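Local coordinates for uncharacterized protein PA2723 (Pseudomonas aeruginosa PAO1, PDB 6TCB) that is of unknown function but binds calcium ions, at residues 5-10 with 27-32. Sequence-based numbering, arbitrary orientation.
Sequences ELFEEH and DVFLRP
An aromatic cluster of Phe-7, His-10 and Phe-29 fastens the N-terminal helix 3-18 to the loop that leads from strand 24-25 into helix 33-43. Phe-29 is the loop's contribution: its flat, wholly apolar ring reaches the helix, where Phe-7 and His-10, about one turn apart, and Leu-6 meet it. Phe-7 and Phe-29 form an offset edge-to-face pair, the edge of Phe-7 directed at the face of Phe-29, with planes at 75°. Phe-7 CE1 comes within 3.5 Å of Phe-29 CE1. In the second pair the roles change, for Phe-29 now offers its edge to the face of His-10, the planes inclined at 67° and Phe-29 CZ 3.9 Å from His-10 CG. Leu-6 closes in near the plane of the Phe-29 ring. With CG anti to the backbone N (chi1 -173°), its branched end extends until CD2 meets Phe-29 CE1 at 3.8 Å, a methyl packed at the ring edge while Phe-7 and Val-28 take the two faces. Val-28 CG1 makes a CH-pi contact over the face of His-10, 4.1 Å from the ring centroid, and also sits above the centre of the Phe-29 face, so one methyl group covers both rings. Histidine suits this place because its ring faces can pack against carbon while its nitrogens remain polar: ND1 is hydrogen-bonded to Tyr-24 OH, which should limit rotation of the imidazole. Phe-37, on helix 33-43, meets the rings of both Phe-7 and Phe-29 and continues the cluster into the next helix. Between the two segments, attachment therefore rests on dispersion and the weak electrostatics of C-H groups, aromatic in the ring pairs and aliphatic at Val-28, directed at pi faces, with Phe-29 buried although the contact lies near the surface.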
loop_
_atom_site.group_PDB
_atom_site.type_symbol
_atom_site.label_atom_id
_atom_site.label_comp_id
_atom_site.label_asym_id
_atom_site.label_seq_id
_atom_site.Cartn_x
_atom_site.Cartn_y
_atom_site.Cartn_z
ATOM N N GLU A 5 19.404 9.893 -8.360
ATOM C CA GLU A 5 19.216 9.718 -9.799
ATOM C C GLU A 5 18.215 8.610 -10.095
ATOM O O GLU A 5 17.394 8.734 -11.012
ATOM C CB GLU A 5 20.560 9.412 -10.461
ATOM N N LEU A 6 18.257 7.523 -9.323
ATOM C CA LEU A 6 17.290 6.444 -9.500
ATOM C C LEU A 6 15.877 6.953 -9.259
ATOM O O LEU A 6 14.960 6.690 -10.049
ATOM C CB LEU A 6 17.620 5.311 -8.534
ATOM C CG LEU A 6 16.788 4.048 -8.720
ATOM C CD1 LEU A 6 17.085 3.366 -10.029
ATOM C CD2 LEU A 6 17.051 3.121 -7.534
ATOM N N PHE A 7 15.689 7.696 -8.170
ATOM C CA PHE A 7 14.378 8.259 -7.871
ATOM C C PHE A 7 13.960 9.284 -8.920
ATOM O O PHE A 7 12.795 9.315 -9.330
ATOM C CB PHE A 7 14.384 8.881 -6.476
ATOM C CG PHE A 7 14.036 7.917 -5.364
ATOM C CD1 PHE A 7 14.272 6.558 -5.471
ATOM C CD2 PHE A 7 13.439 8.384 -4.216
ATOM C CE1 PHE A 7 13.925 5.703 -4.434
ATOM C CE2 PHE A 7 13.079 7.536 -3.192
ATOM C CZ PHE A 7 13.335 6.201 -3.291
ATOM N N GLU A 8 14.893 10.107 -9.397
ATOM C CA GLU A 8 14.532 11.100 -10.404
ATOM C C GLU A 8 14.056 10.445 -11.692
ATOM O O GLU A 8 13.063 10.878 -12.295
ATOM C CB GLU A 8 15.727 12.011 -10.692
ATOM C CG GLU A 8 16.033 13.017 -9.589
ATOM C CD GLU A 8 17.467 13.532 -9.616
ATOM O OE1 GLU A 8 18.183 13.299 -10.616
ATOM O OE2 GLU A 8 17.876 14.170 -8.622
ATOM N N GLU A 9 14.759 9.415 -12.151
ATOM C CA GLU A 9 14.377 8.801 -13.412
ATOM C C GLU A 9 13.074 8.028 -13.276
ATOM O O GLU A 9 12.239 8.047 -14.186
ATOM C CB GLU A 9 15.498 7.915 -13.936
ATOM C CG GLU A 9 16.767 8.679 -14.262
ATOM C CD GLU A 9 16.638 9.687 -15.392
ATOM O OE1 GLU A 9 15.583 9.775 -16.040
ATOM O OE2 GLU A 9 17.643 10.391 -15.625
ATOM N N HIS A 10 12.881 7.326 -12.158
ATOM C CA HIS A 10 11.606 6.645 -11.945
ATOM C C HIS A 10 10.468 7.633 -11.741
ATOM O O HIS A 10 9.330 7.328 -12.106
ATOM C CB HIS A 10 11.733 5.623 -10.825
ATOM C CG HIS A 10 12.416 4.374 -11.275
ATOM N ND1 HIS A 10 11.741 3.348 -11.889
ATOM C CD2 HIS A 10 13.728 4.047 -11.323
ATOM C CE1 HIS A 10 12.601 2.403 -12.236
ATOM N NE2 HIS A 10 13.813 2.806 -11.909
ATOM N N ASP A 27 8.649 -2.553 -9.026
ATOM C CA ASP A 27 9.168 -3.337 -7.913
ATOM C C ASP A 27 10.693 -3.302 -7.833
ATOM O O ASP A 27 11.292 -4.157 -7.172
ATOM C CB ASP A 27 8.650 -4.779 -7.975
ATOM C CG ASP A 27 9.225 -5.570 -9.142
ATOM O OD1 ASP A 27 9.961 -5.000 -9.974
ATOM O OD2 ASP A 27 8.936 -6.784 -9.224
ATOM N N VAL A 28 11.329 -2.303 -8.454
ATOM C CA VAL A 28 12.789 -2.282 -8.555
ATOM C C VAL A 28 13.455 -1.931 -7.229
ATOM O O VAL A 28 14.614 -2.296 -7.005
ATOM C CB VAL A 28 13.244 -1.320 -9.671
ATOM C CG1 VAL A 28 12.976 0.111 -9.269
ATOM C CG2 VAL A 28 14.723 -1.537 -9.983
ATOM N N PHE A 29 12.770 -1.204 -6.350
ATOM C CA PHE A 29 13.388 -0.685 -5.145
ATOM C C PHE A 29 13.454 -1.754 -4.071
ATOM O O PHE A 29 12.584 -2.623 -3.973
ATOM C CB PHE A 29 12.603 0.520 -4.601
ATOM C CG PHE A 29 12.415 1.622 -5.603
ATOM C CD1 PHE A 29 13.491 2.356 -6.047
ATOM C CD2 PHE A 29 11.164 1.919 -6.099
ATOM C CE1 PHE A 29 13.308 3.366 -6.977
ATOM C CE2 PHE A 29 10.990 2.918 -7.025
ATOM C CZ PHE A 29 12.061 3.635 -7.460
ATOM N N LEU A 30 14.496 -1.685 -3.267
ATOM C CA LEU A 30 14.571 -2.514 -2.078
ATOM C C LEU A 30 13.830 -1.821 -0.939
ATOM O O LEU A 30 13.314 -0.709 -1.079
ATOM C CB LEU A 30 16.024 -2.806 -1.740
ATOM C CG LEU A 30 16.760 -3.573 -2.846
ATOM C CD1 LEU A 30 18.204 -3.829 -2.441
ATOM C CD2 LEU A 30 16.043 -4.878 -3.170
ATOM N N ARG A 31 13.729 -2.507 0.176
ATOM C CA ARG A 31 13.108 -1.923 1.353
ATOM C C ARG A 31 14.156 -1.148 2.139
ATOM O O ARG A 31 15.276 -1.635 2.309
ATOM C CB ARG A 31 12.532 -3.023 2.234
ATOM N N PRO A 32 13.846 0.057 2.649
ATOM C CA PRO A 32 12.566 0.774 2.668
ATOM C C PRO A 32 12.390 1.780 1.534
ATOM O O PRO A 32 11.433 2.547 1.539
ATOM C CB PRO A 32 12.627 1.515 4.012
ATOM C CG PRO A 32 14.088 1.849 4.146
ATOM C CD PRO A 32 14.880 0.781 3.414
#